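Local coordinates for protein homoserine kinase (Cytophaga hutchinsonii, PDB 4P52) that probably catalyses the ATP-dependent phosphorylation of L-homoserine to O-phosphohomoserine, a step toward threonine, as a member of the GHMP kinase family, at residues Phe30-Val35 and Ala166-Gly171; Ala48-Gly53 and Tyr319-Asn324; Pro190-Ala195 and Leu291-Glu296. All blocks are in the same frame, centred on the assembly; numbering follows the deposited sequence.

Contact 1 of 3, residues Phe30-Val35 and Ala166-Gly171; sequences FAPATV and APCLYG
Ala31 meets the helix through a single methyl: its CB lies 3.9 Å from SG of Cys168, an apolar contact on the side of strand 26-36 that faces helix 162-170. Pro32 follows, with its CA atom 5.9 Å from that of Cys168, and touches the same sulfur. Its ring carbon CD is 3.8 Å from Cys168 SG, while its carbonyl O lies 3.4 Å from that SG. With SG anti to the backbone N of Cys168 (chi1 -178°), the thiol extends from the helix to the strand. The sulfur thus rests on the strand, against Pro32 CD and beside the Pro32 carbonyl. Ala33 turns its methyl from the helix toward Val49. At Thr34 the side chain faces the helix again and splits its work. The methyl CG2 comes down on the helix backbone, 3.5 Å from N of Cys168 and 3.9 Å from CG of Pro167, whereas OG1 accepts a hydrogen bond from the amide of Asn164, one turn earlier on the same helix.

The short segments approach to 7.7 Å between axes, at 144° between their directions. All five touching residues are buried, and helix 120-135 covers Ala31 and Cys168 from a further side through Ala127 and Val126. With methyls, a thiol and two proline rings at the interface, the chemistry implies a close, mainly apolar seating of helix on sheet in the N-terminal part of the GHMP kinase fold, with the hydrogen bond of Thr34 OG1 to Asn164 adding a polar tie to the same helix.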
ATOM      1  N   PHE A  30      11.039 -24.768 -17.418  1.00 24.30           N
ATOM      2  CA  PHE A  30      11.673 -23.476 -17.436  1.00 23.79           C
ATOM      3  C   PHE A  30      10.956 -22.580 -16.430  1.00 23.09           C
ATOM      4  O   PHE A  30       9.743 -22.601 -16.340  1.00 23.37           O
ATOM      5  CB  PHE A  30      11.604 -22.897 -18.847  1.00 24.08           C
ATOM      6  CG  PHE A  30      11.824 -21.420 -18.917  1.00 25.52           C
ATOM      7  CD1 PHE A  30      10.771 -20.522 -18.651  1.00 27.18           C
ATOM      8  CD2 PHE A  30      13.079 -20.909 -19.255  1.00 26.92           C
ATOM      9  CE1 PHE A  30      10.964 -19.140 -18.719  1.00 28.33           C
ATOM     10  CE2 PHE A  30      13.280 -19.529 -19.335  1.00 29.64           C
ATOM     11  CZ  PHE A  30      12.213 -18.642 -19.075  1.00 29.93           C
ATOM     12  N   ALA A  31      11.699 -21.780 -15.673  1.00 22.58           N
ATOM     13  CA  ALA A  31      11.067 -20.872 -14.716  1.00 21.38           C
ATOM     14  C   ALA A  31      11.648 -19.482 -14.920  1.00 21.93           C
ATOM     15  O   ALA A  31      12.851 -19.353 -15.102  1.00 22.61           O
ATOM     16  CB  ALA A  31      11.241 -21.351 -13.298  1.00 19.74           C
ATOM     17  N   PRO A  32      10.791 -18.441 -14.895  1.00 21.19           N
ATOM     18  CA  PRO A  32      11.226 -17.119 -15.301  1.00 21.46           C
ATOM     19  C   PRO A  32      11.947 -16.270 -14.255  1.00 22.65           C
ATOM     20  O   PRO A  32      11.715 -16.392 -13.037  1.00 25.77           O
ATOM     21  CB  PRO A  32       9.911 -16.453 -15.719  1.00 21.74           C
ATOM     22  CG  PRO A  32       8.905 -17.046 -14.803  1.00 21.80           C
ATOM     23  CD  PRO A  32       9.363 -18.461 -14.538  1.00 21.59           C
ATOM     24  N   ALA A  33      12.819 -15.399 -14.739  1.00 21.94           N
ATOM     25  CA  ALA A  33      13.305 -14.266 -13.940  1.00 21.38           C
ATOM     26  C   ALA A  33      12.121 -13.453 -13.367  1.00 21.36           C
ATOM     27  O   ALA A  33      11.026 -13.396 -13.957  1.00 20.55           O
ATOM     28  CB  ALA A  33      14.191 -13.365 -14.800  1.00 20.48           C
ATOM     29  N   THR A  34      12.342 -12.843 -12.213  1.00 21.59           N
ATOM     30  CA  THR A  34      11.331 -12.014 -11.592  1.00 22.36           C
ATOM     31  C   THR A  34      11.955 -10.699 -11.209  1.00 23.10           C
ATOM     32  O   THR A  34      13.148 -10.643 -10.927  1.00 25.14           O
ATOM     33  CB  THR A  34      10.781 -12.655 -10.306  1.00 23.03           C
ATOM     34  OG1 THR A  34      11.870 -13.144  -9.529  1.00 23.94           O
ATOM     35  CG2 THR A  34       9.837 -13.799 -10.619  1.00 22.35           C
ATOM     36  N   VAL A  35      11.156  -9.644 -11.197  1.00 21.87           N
ATOM     37  CA  VAL A  35      11.590  -8.364 -10.668  1.00 22.57           C
ATOM     38  C   VAL A  35      10.965  -8.111  -9.282  1.00 22.97           C
ATOM     39  O   VAL A  35       9.757  -7.911  -9.156  1.00 22.31           O
ATOM     40  CB  VAL A  35      11.216  -7.213 -11.618  1.00 23.67           C
ATOM     41  CG1 VAL A  35      11.573  -5.861 -10.992  1.00 24.09           C
ATOM     42  CG2 VAL A  35      11.908  -7.400 -12.957  1.00 22.72           C
ATOM     43  N   ALA A 166       7.120 -16.371  -5.238  1.00 25.98           N
ATOM     44  CA  ALA A 166       5.688 -16.449  -5.559  1.00 24.55           C
ATOM     45  C   ALA A 166       5.355 -16.076  -7.022  1.00 23.61           C
ATOM     46  O   ALA A 166       4.671 -16.862  -7.705  1.00 23.01           O
ATOM     47  CB  ALA A 166       4.833 -15.669  -4.566  1.00 24.42           C
ATOM     48  N   PRO A 167       5.846 -14.908  -7.515  1.00 22.42           N
ATOM     49  CA  PRO A 167       5.549 -14.567  -8.921  1.00 21.51           C
ATOM     50  C   PRO A 167       6.234 -15.517  -9.918  1.00 22.23           C
ATOM     51  O   PRO A 167       5.731 -15.740 -11.049  1.00 22.83           O
ATOM     52  CB  PRO A 167       6.088 -13.135  -9.081  1.00 20.35           C
ATOM     53  CG  PRO A 167       7.105 -12.984  -8.000  1.00 20.94           C
ATOM     54  CD  PRO A 167       6.650 -13.862  -6.853  1.00 22.17           C
ATOM     55  N   CYS A 168       7.365 -16.073  -9.505  1.00 21.73           N
ATOM     56  CA  CYS A 168       8.048 -17.015 -10.330  1.00 22.71           C
ATOM     57  C   CYS A 168       7.175 -18.266 -10.512  1.00 23.15           C
ATOM     58  O   CYS A 168       6.963 -18.735 -11.631  1.00 24.30           O
ATOM     59  CB  CYS A 168       9.399 -17.386  -9.725  1.00 24.94           C
ATOM     60  SG  CYS A 168      10.250 -18.540 -10.813  1.00 28.31           S
ATOM     61  N   LEU A 169       6.676 -18.787  -9.406  1.00 22.31           N
ATOM     62  CA  LEU A 169       5.866 -19.981  -9.410  1.00 23.47           C
ATOM     63  C   LEU A 169       4.459 -19.748  -9.944  1.00 24.69           C
ATOM     64  O   LEU A 169       3.924 -20.598 -10.630  1.00 26.30           O
ATOM     65  CB  LEU A 169       5.794 -20.577  -7.996  1.00 23.38           C
ATOM     66  CG  LEU A 169       4.864 -21.766  -7.759  1.00 24.82           C
ATOM     67  CD1 LEU A 169       5.270 -23.037  -8.525  1.00 24.46           C
ATOM     68  CD2 LEU A 169       4.781 -22.026  -6.260  1.00 25.46           C
ATOM     69  N   TYR A 170       3.860 -18.613  -9.619  1.00 24.70           N
ATOM     70  CA  TYR A 170       2.458 -18.395  -9.919  1.00 25.29           C
ATOM     71  C   TYR A 170       2.274 -17.631 -11.182  1.00 25.21           C
ATOM     72  O   TYR A 170       1.179 -17.597 -11.713  1.00 26.07           O
ATOM     73  CB  TYR A 170       1.773 -17.613  -8.810  1.00 27.51           C
ATOM     74  CG  TYR A 170       1.674 -18.348  -7.508  1.00 32.35           C
ATOM     75  CD1 TYR A 170       1.508 -19.721  -7.462  1.00 34.80           C
ATOM     76  CD2 TYR A 170       1.725 -17.660  -6.304  1.00 36.03           C
ATOM     77  CE1 TYR A 170       1.423 -20.395  -6.249  1.00 36.96           C
ATOM     78  CE2 TYR A 170       1.632 -18.322  -5.091  1.00 36.99           C
ATOM     79  CZ  TYR A 170       1.471 -19.686  -5.073  1.00 38.21           C
ATOM     80  OH  TYR A 170       1.363 -20.319  -3.858  1.00 42.76           O
ATOM     81  N   GLY A 171       3.333 -16.983 -11.657  1.00 25.37           N
ATOM     82  CA  GLY A 171       3.189 -16.016 -12.742  1.00 24.35           C
ATOM     83  C   GLY A 171       2.542 -14.729 -12.273  1.00 23.82           C
ATOM     84  O   GLY A 171       1.943 -14.665 -11.200  1.00 22.96           O
TER

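Contact 2 of 3, residues Ala48-Gly53 and Tyr319-Asn324; sequences AVDNPG and YVSTVN
After a cis peptide bond, Pro52 lies across one face of the Tyr319 ring: its CD stands 3.7 Å from the ring centroid and 7° off the ring normal, a CH-pi contact. The two rings cross at about a right angle, and CG of Pro52 extends the contact toward the phenol end, 3.9 Å from OH of Tyr319. CB of Asn51 touches CD2 of the same Tyr319 ring. The second flat group is the Asn324 amide, whose ND2 donates to O of Val49 over 3.1 Å; that oxygen lies in the amide plane, although the donor stands above the plane of the carbonyl it uses. CG of Asn324, anti to its own backbone N (chi1 169°), carries the amide to the Val49 carbonyl. The Asp50 carboxylate is turned 71° from this amide, and OD1 of Asp50 lies 3.4 Å from CB of Asn324.

Asn324 N reaches O of Ala48 at 2.9 Å, and N of Asp50 donates to OG of Ser321 at 3.3 Å. Ser321 OG donates in turn to O of Thr322 at 2.7 Å. Water 1 ties OD2 of Asp50 to N of Thr322, and water 3 spans ND2 of Asn51 and O of Val320. OD1 of Asn324 takes N-H groups of Gln326 and Gly327, which fixes the amide's rotation.

The contact joins the corner between strands 45-49 and 52-61, both beside strand 26-36 in the mixed sheet, to strand 316-322 and the loop after it; that strand is an outer one of the antiparallel sheet, next to strand 194-200.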
ATOM      1  N   ALA A  48       6.803 -11.431 -12.641  1.00 20.03           N
ATOM      2  CA  ALA A  48       7.613 -12.313 -13.492  1.00 18.56           C
ATOM      3  C   ALA A  48       7.764 -11.720 -14.863  1.00 19.41           C
ATOM      4  O   ALA A  48       6.874 -11.027 -15.360  1.00 19.85           O
ATOM      5  CB  ALA A  48       6.986 -13.680 -13.574  1.00 17.80           C
ATOM      6  N   VAL A  49       8.897 -11.976 -15.498  1.00 20.37           N
ATOM      7  CA  VAL A  49       9.039 -11.532 -16.875  1.00 21.26           C
ATOM      8  C   VAL A  49       9.215 -12.742 -17.757  1.00 21.34           C
ATOM      9  O   VAL A  49       9.245 -13.843 -17.234  1.00 20.50           O
ATOM     10  CB  VAL A  49      10.174 -10.505 -17.050  1.00 21.19           C
ATOM     11  CG1 VAL A  49       9.757  -9.191 -16.410  1.00 21.14           C
ATOM     12  CG2 VAL A  49      11.484 -11.037 -16.483  1.00 20.65           C
ATOM     13  N   ASP A  50       9.287 -12.537 -19.076  1.00 23.34           N
ATOM     14  CA  ASP A  50       9.391 -13.650 -20.036  1.00 25.90           C
ATOM     15  C   ASP A  50      10.789 -14.266 -20.044  1.00 25.92           C
ATOM     16  O   ASP A  50      10.910 -15.487 -20.180  1.00 26.88           O
ATOM     17  CB  ASP A  50       9.079 -13.194 -21.464  1.00 29.88           C
ATOM     18  CG  ASP A  50       7.609 -12.818 -21.683  1.00 38.11           C
ATOM     19  OD1 ASP A  50       6.730 -13.081 -20.811  1.00 38.35           O
ATOM     20  OD2 ASP A  50       7.333 -12.242 -22.773  1.00 44.47           O
ATOM     21  N   ASN A  51      11.824 -13.413 -19.922  1.00 24.60           N
ATOM     22  CA  ASN A  51      13.233 -13.791 -20.048  1.00 25.01           C
ATOM     23  C   ASN A  51      14.073 -12.875 -19.195  1.00 26.05           C
ATOM     24  O   ASN A  51      13.717 -11.729 -19.003  1.00 26.72           O
ATOM     25  CB  ASN A  51      13.723 -13.618 -21.478  1.00 26.09           C
ATOM     26  CG  ASN A  51      13.011 -14.524 -22.442  1.00 27.89           C
ATOM     27  OD1 ASN A  51      13.327 -15.725 -22.523  1.00 30.03           O
ATOM     28  ND2 ASN A  51      12.024 -13.979 -23.155  1.00 25.50           N
ATOM     29  N   PRO A  52      15.205 -13.379 -18.687  1.00 25.25           N
ATOM     30  CA  PRO A  52      15.599 -14.766 -18.888  1.00 25.25           C
ATOM     31  C   PRO A  52      14.981 -15.690 -17.815  1.00 25.94           C
ATOM     32  O   PRO A  52      13.896 -15.391 -17.300  1.00 25.71           O
ATOM     33  CB  PRO A  52      17.127 -14.697 -18.821  1.00 25.48           C
ATOM     34  CG  PRO A  52      17.407 -13.568 -17.886  1.00 25.07           C
ATOM     35  CD  PRO A  52      16.241 -12.597 -17.994  1.00 24.88           C
ATOM     36  N   GLY A  53      15.639 -16.805 -17.501  1.00 26.07           N
ATOM     37  CA  GLY A  53      15.074 -17.779 -16.574  1.00 25.82           C
ATOM     38  C   GLY A  53      16.029 -18.948 -16.426  1.00 27.71           C
ATOM     39  O   GLY A  53      17.118 -18.926 -16.980  1.00 31.49           O
ATOM     40  N   TYR A 319      16.234  -6.924 -21.840  1.00 25.12           N
ATOM     41  CA  TYR A 319      15.076  -7.771 -22.109  1.00 26.09           C
ATOM     42  C   TYR A 319      13.808  -6.926 -22.024  1.00 25.40           C
ATOM     43  O   TYR A 319      13.696  -6.048 -21.152  1.00 26.81           O
ATOM     44  CB  TYR A 319      14.976  -8.892 -21.076  1.00 27.35           C
ATOM     45  CG  TYR A 319      16.235  -9.678 -20.920  1.00 27.91           C
ATOM     46  CD1 TYR A 319      17.214  -9.275 -20.022  1.00 27.04           C
ATOM     47  CD2 TYR A 319      16.448 -10.847 -21.687  1.00 29.72           C
ATOM     48  CE1 TYR A 319      18.376 -10.012 -19.877  1.00 30.31           C
ATOM     49  CE2 TYR A 319      17.621 -11.589 -21.570  1.00 29.95           C
ATOM     50  CZ  TYR A 319      18.573 -11.165 -20.671  1.00 32.24           C
ATOM     51  OH  TYR A 319      19.715 -11.896 -20.529  1.00 36.65           O
ATOM     52  N   VAL A 320      12.850  -7.198 -22.898  1.00 22.87           N
ATOM     53  CA  VAL A 320      11.647  -6.397 -22.949  1.00 23.33           C
ATOM     54  C   VAL A 320      10.488  -7.360 -23.005  1.00 25.76           C
ATOM     55  O   VAL A 320      10.483  -8.275 -23.830  1.00 27.22           O
ATOM     56  CB  VAL A 320      11.640  -5.492 -24.207  1.00 23.17           C
ATOM     57  CG1 VAL A 320      10.299  -4.828 -24.404  1.00 22.58           C
ATOM     58  CG2 VAL A 320      12.709  -4.414 -24.100  1.00 23.38           C
ATOM     59  N   SER A 321       9.523  -7.186 -22.110  1.00 26.56           N
ATOM     60  CA  SER A 321       8.313  -7.993 -22.161  1.00 27.52           C
ATOM     61  C   SER A 321       7.192  -7.373 -21.362  1.00 26.49           C
ATOM     62  O   SER A 321       7.427  -6.489 -20.554  1.00 26.87           O
ATOM     63  CB  SER A 321       8.583  -9.427 -21.662  1.00 29.30           C
ATOM     64  OG  SER A 321       8.607  -9.532 -20.245  1.00 30.05           O
ATOM     65  N   THR A 322       5.967  -7.838 -21.605  1.00 25.40           N
ATOM     66  CA  THR A 322       4.873  -7.626 -20.657  1.00 24.61           C
ATOM     67  C   THR A 322       5.095  -8.551 -19.428  1.00 23.47           C
ATOM     68  O   THR A 322       5.998  -9.395 -19.434  1.00 23.62           O
ATOM     69  CB  THR A 322       3.484  -7.868 -21.314  1.00 24.49           C
ATOM     70  OG1 THR A 322       3.387  -9.223 -21.770  1.00 23.91           O
ATOM     71  CG2 THR A 322       3.254  -6.910 -22.499  1.00 23.92           C
ATOM     72  N   VAL A 323       4.277  -8.399 -18.390  1.00 22.26           N
ATOM     73  CA  VAL A 323       4.310  -9.287 -17.239  1.00 21.98           C
ATOM     74  C   VAL A 323       3.936 -10.696 -17.678  1.00 23.85           C
ATOM     75  O   VAL A 323       2.940 -10.900 -18.395  1.00 26.72           O
ATOM     76  CB  VAL A 323       3.329  -8.793 -16.151  1.00 22.53           C
ATOM     77  CG1 VAL A 323       3.218  -9.806 -14.999  1.00 22.76           C
ATOM     78  CG2 VAL A 323       3.758  -7.422 -15.636  1.00 20.41           C
ATOM     79  N   ASN A 324       4.739 -11.673 -17.267  1.00 23.10           N
ATOM     80  CA  ASN A 324       4.555 -13.052 -17.665  1.00 21.73           C
ATOM     81  C   ASN A 324       3.514 -13.679 -16.745  1.00 22.33           C
ATOM     82  O   ASN A 324       3.781 -13.929 -15.577  1.00 22.07           O
ATOM     83  CB  ASN A 324       5.913 -13.754 -17.611  1.00 21.49           C
ATOM     84  CG  ASN A 324       5.827 -15.278 -17.760  1.00 21.37           C
ATOM     85  OD1 ASN A 324       4.744 -15.865 -17.935  1.00 22.18           O
ATOM     86  ND2 ASN A 324       6.986 -15.932 -17.637  1.00 19.54           N
TER
HETATM   87  O   HOH W   1       5.764  -9.765 -23.757  1.00 35.32           O
HETATM   88  O   HOH W   2       4.465 -11.713 -21.142  1.00 39.74           O
HETATM   89  O   HOH W   3      11.593 -11.046 -23.062  1.00 33.63           O

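Contact 3 of 3, residues Pro190-Ala195 and Leu291-Glu296; sequences PANLYA and LSTSQE
Tyr194 leans over the start of helix 295-310, and its side chain can be followed atom by atom. CB begins beside the partner strand, 3.9 Å from OG of Ser292. With CG beside the backbone N (chi1 -78°), the ring then passes along the turn after that strand. CD1 is 3.6 Å from C of Ser294, and CE1 is 3.5 Å from N of Gln295; both backbone atoms lie over one ring face, offset toward the rim. Across the same face, CE2 touches CB of Gln295 at 3.6 Å, and at the tip OH still packs on that same CB. The ring thus covers the Ser294-Gln295 peptide, while Ser294 serves as N-cap, its OG accepting from N of Ala297.

The strands hold the tyrosine in place. Tyr194 and Ser292 form an antiparallel hydrogen-bonded pair: N of Tyr194 to O of Ser292 is 2.8 Å with a nearly straight N-H...O angle of 179°, and N of Ser292 to O of Tyr194 is 2.9 Å. The next pair, Ala195 with Leu291, is non-hydrogen-bonded; its side chains lie on the opposite face, with CB of Ala195 4.0 Å from CD2 of Leu291, and both residues pack on Phe47. Water 4 links OG of Ser292 with O of Tyr194, weakly to the latter. The beta turn Pro190-Leu193 adds a weak bond from ND2 of Asn192 to O of Thr293.

Polar bonding thus sets the strand register, whereas the tyrosine face packs against the capped helix start, joining sheet and helix in the C-terminal part of the kinase.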
ATOM      1  N   PRO A 190      -2.241  -3.711 -15.962  1.00 36.47           N
ATOM      2  CA  PRO A 190      -2.717  -3.405 -17.328  1.00 35.97           C
ATOM      3  C   PRO A 190      -1.946  -4.187 -18.399  1.00 35.58           C
ATOM      4  O   PRO A 190      -0.759  -4.505 -18.228  1.00 34.78           O
ATOM      5  CB  PRO A 190      -2.558  -1.894 -17.453  1.00 34.41           C
ATOM      6  CG  PRO A 190      -1.728  -1.470 -16.300  1.00 35.23           C
ATOM      7  CD  PRO A 190      -1.616  -2.568 -15.288  1.00 34.60           C
ATOM      8  N   ALA A 191      -2.648  -4.544 -19.465  1.00 36.89           N
ATOM      9  CA  ALA A 191      -2.139  -5.528 -20.421  1.00 38.09           C
ATOM     10  C   ALA A 191      -1.082  -4.919 -21.319  1.00 40.24           C
ATOM     11  O   ALA A 191      -0.319  -5.650 -21.962  1.00 44.85           O
ATOM     12  CB  ALA A 191      -3.276  -6.108 -21.259  1.00 36.79           C
ATOM     13  N   ASN A 192      -1.045  -3.589 -21.354  1.00 37.63           N
ATOM     14  CA  ASN A 192      -0.120  -2.845 -22.187  1.00 40.04           C
ATOM     15  C   ASN A 192       1.061  -2.336 -21.362  1.00 39.48           C
ATOM     16  O   ASN A 192       1.798  -1.450 -21.783  1.00 41.02           O
ATOM     17  CB  ASN A 192      -0.850  -1.665 -22.815  1.00 45.04           C
ATOM     18  CG  ASN A 192      -1.311  -0.653 -21.771  1.00 50.93           C
ATOM     19  OD1 ASN A 192      -1.823  -1.016 -20.701  1.00 50.43           O
ATOM     20  ND2 ASN A 192      -1.110   0.622 -22.065  1.00 56.27           N
ATOM     21  N   LEU A 193       1.242  -2.896 -20.176  1.00 36.17           N
ATOM     22  CA  LEU A 193       2.332  -2.480 -19.316  1.00 33.16           C
ATOM     23  C   LEU A 193       3.584  -3.315 -19.620  1.00 31.86           C
ATOM     24  O   LEU A 193       3.554  -4.553 -19.558  1.00 31.74           O
ATOM     25  CB  LEU A 193       1.917  -2.595 -17.843  1.00 30.58           C
ATOM     26  CG  LEU A 193       3.031  -2.190 -16.905  1.00 28.77           C
ATOM     27  CD1 LEU A 193       3.069  -0.674 -16.800  1.00 29.10           C
ATOM     28  CD2 LEU A 193       2.842  -2.843 -15.554  1.00 27.84           C
ATOM     29  N   TYR A 194       4.676  -2.635 -19.955  1.00 29.50           N
ATOM     30  CA  TYR A 194       5.906  -3.318 -20.345  1.00 28.39           C
ATOM     31  C   TYR A 194       7.000  -3.028 -19.356  1.00 28.37           C
ATOM     32  O   TYR A 194       7.049  -1.944 -18.743  1.00 28.49           O
ATOM     33  CB  TYR A 194       6.365  -2.840 -21.706  1.00 29.16           C
ATOM     34  CG  TYR A 194       5.593  -3.435 -22.837  1.00 28.90           C
ATOM     35  CD1 TYR A 194       4.328  -2.952 -23.161  1.00 28.70           C
ATOM     36  CD2 TYR A 194       6.139  -4.489 -23.598  1.00 28.28           C
ATOM     37  CE1 TYR A 194       3.621  -3.490 -24.204  1.00 29.53           C
ATOM     38  CE2 TYR A 194       5.430  -5.045 -24.646  1.00 28.85           C
ATOM     39  CZ  TYR A 194       4.173  -4.535 -24.929  1.00 30.72           C
ATOM     40  OH  TYR A 194       3.449  -5.067 -25.944  1.00 35.68           O
ATOM     41  N   ALA A 195       7.861  -4.022 -19.191  1.00 27.36           N
ATOM     42  CA  ALA A 195       9.035  -3.927 -18.349  1.00 24.95           C
ATOM     43  C   ALA A 195      10.286  -4.073 -19.233  1.00 25.92           C
ATOM     44  O   ALA A 195      10.393  -5.027 -20.042  1.00 26.11           O
ATOM     45  CB  ALA A 195       8.999  -5.020 -17.326  1.00 22.77           C
ATOM     46  N   LEU A 291       9.366   0.743 -16.337  1.00 24.85           N
ATOM     47  CA  LEU A 291       8.047   0.392 -16.797  1.00 25.76           C
ATOM     48  C   LEU A 291       7.637   1.402 -17.835  1.00 25.63           C
ATOM     49  O   LEU A 291       8.009   2.579 -17.741  1.00 26.24           O
ATOM     50  CB  LEU A 291       7.056   0.304 -15.628  1.00 29.94           C
ATOM     51  CG  LEU A 291       7.336  -0.761 -14.535  1.00 30.44           C
ATOM     52  CD1 LEU A 291       6.275  -0.685 -13.456  1.00 31.33           C
ATOM     53  CD2 LEU A 291       7.365  -2.175 -15.080  1.00 28.76           C
ATOM     54  N   SER A 292       6.926   0.934 -18.862  1.00 25.08           N
ATOM     55  CA  SER A 292       6.335   1.830 -19.849  1.00 26.59           C
ATOM     56  C   SER A 292       5.020   1.231 -20.352  1.00 28.15           C
ATOM     57  O   SER A 292       4.642   0.133 -19.926  1.00 27.58           O
ATOM     58  CB  SER A 292       7.286   2.091 -21.009  1.00 26.31           C
ATOM     59  OG  SER A 292       7.719   0.856 -21.573  1.00 27.07           O
ATOM     60  N   THR A 293       4.352   1.933 -21.272  1.00 28.88           N
ATOM     61  CA  THR A 293       3.030   1.506 -21.716  1.00 31.18           C
ATOM     62  C   THR A 293       2.924   1.043 -23.176  1.00 32.11           C
ATOM     63  O   THR A 293       1.828   0.905 -23.696  1.00 32.52           O
ATOM     64  CB  THR A 293       1.962   2.576 -21.419  1.00 33.25           C
ATOM     65  OG1 THR A 293       2.285   3.776 -22.123  1.00 34.87           O
ATOM     66  CG2 THR A 293       1.951   2.897 -19.961  1.00 33.45           C
ATOM     67  N   SER A 294       4.051   0.778 -23.825  1.00 32.17           N
ATOM     68  CA  SER A 294       4.044   0.159 -25.159  1.00 33.19           C
ATOM     69  C   SER A 294       5.396  -0.469 -25.478  1.00 34.10           C
ATOM     70  O   SER A 294       6.413  -0.089 -24.897  1.00 33.88           O
ATOM     71  CB  SER A 294       3.706   1.177 -26.242  1.00 32.84           C
ATOM     72  OG  SER A 294       4.753   2.108 -26.391  1.00 32.45           O
ATOM     73  N   GLN A 295       5.394  -1.409 -26.414  1.00 34.89           N
ATOM     74  CA  GLN A 295       6.598  -2.097 -26.831  1.00 35.13           C
ATOM     75  C   GLN A 295       7.470  -1.171 -27.647  1.00 35.36           C
ATOM     76  O   GLN A 295       8.638  -0.967 -27.340  1.00 36.64           O
ATOM     77  CB  GLN A 295       6.237  -3.296 -27.676  1.00 37.49           C
ATOM     78  CG  GLN A 295       7.417  -3.849 -28.444  1.00 44.06           C
ATOM     79  CD  GLN A 295       7.250  -5.315 -28.771  1.00 51.80           C
ATOM     80  OE1 GLN A 295       7.731  -6.192 -28.035  1.00 62.93           O
ATOM     81  NE2 GLN A 295       6.541  -5.594 -29.845  1.00 48.48           N
ATOM     82  N   GLU A 296       6.945   0.070 -28.514  1.00 37.52           N
ATOM     83  CA  GLU A 296       7.906   1.057 -28.945  1.00 40.48           C
ATOM     84  C   GLU A 296       8.651   1.691 -27.769  1.00 38.87           C
ATOM     85  O   GLU A 296       9.881   1.775 -27.803  1.00 40.26           O
ATOM     86  CB  GLU A 296       7.230   2.125 -29.777  1.00 45.71           C
ATOM     87  CG  GLU A 296       8.085   2.531 -30.958  1.00 56.98           C
ATOM     88  CD  GLU A 296       7.357   3.470 -31.896  1.00 71.23           C
ATOM     89  OE1 GLU A 296       6.982   3.031 -33.013  1.00 78.00           O
ATOM     90  OE2 GLU A 296       7.147   4.641 -31.506  1.00 72.78           O
TER
HETATM   91  O   HOH W   4       9.626  -0.428 -20.098  1.00 21.43           O

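Overall arrangement
Contact 2 connects the other two: its centre lies about 9 Å from that of contact 1 and 12 Å from that of contact 3, while the centres of contacts 1 and 3 are 18 Å apart and the two do not touch. Contacts 1 and 2 share the mixed sheet, where Ala33 probably forms backbone hydrogen bonds with both Val49 and Pro52. Contacts 2 and 3 share the four-stranded antiparallel sheet, where Ser321 O probably accepts a hydrogen bond from Ala195 N. Along the chain contacts 1 and 2 alternate, contact 1 closes before contact 3 opens, and contact 3 is nested within contact 2. This is consistent with coupling of the N- and C-terminal parts of the GHMP kinase fold.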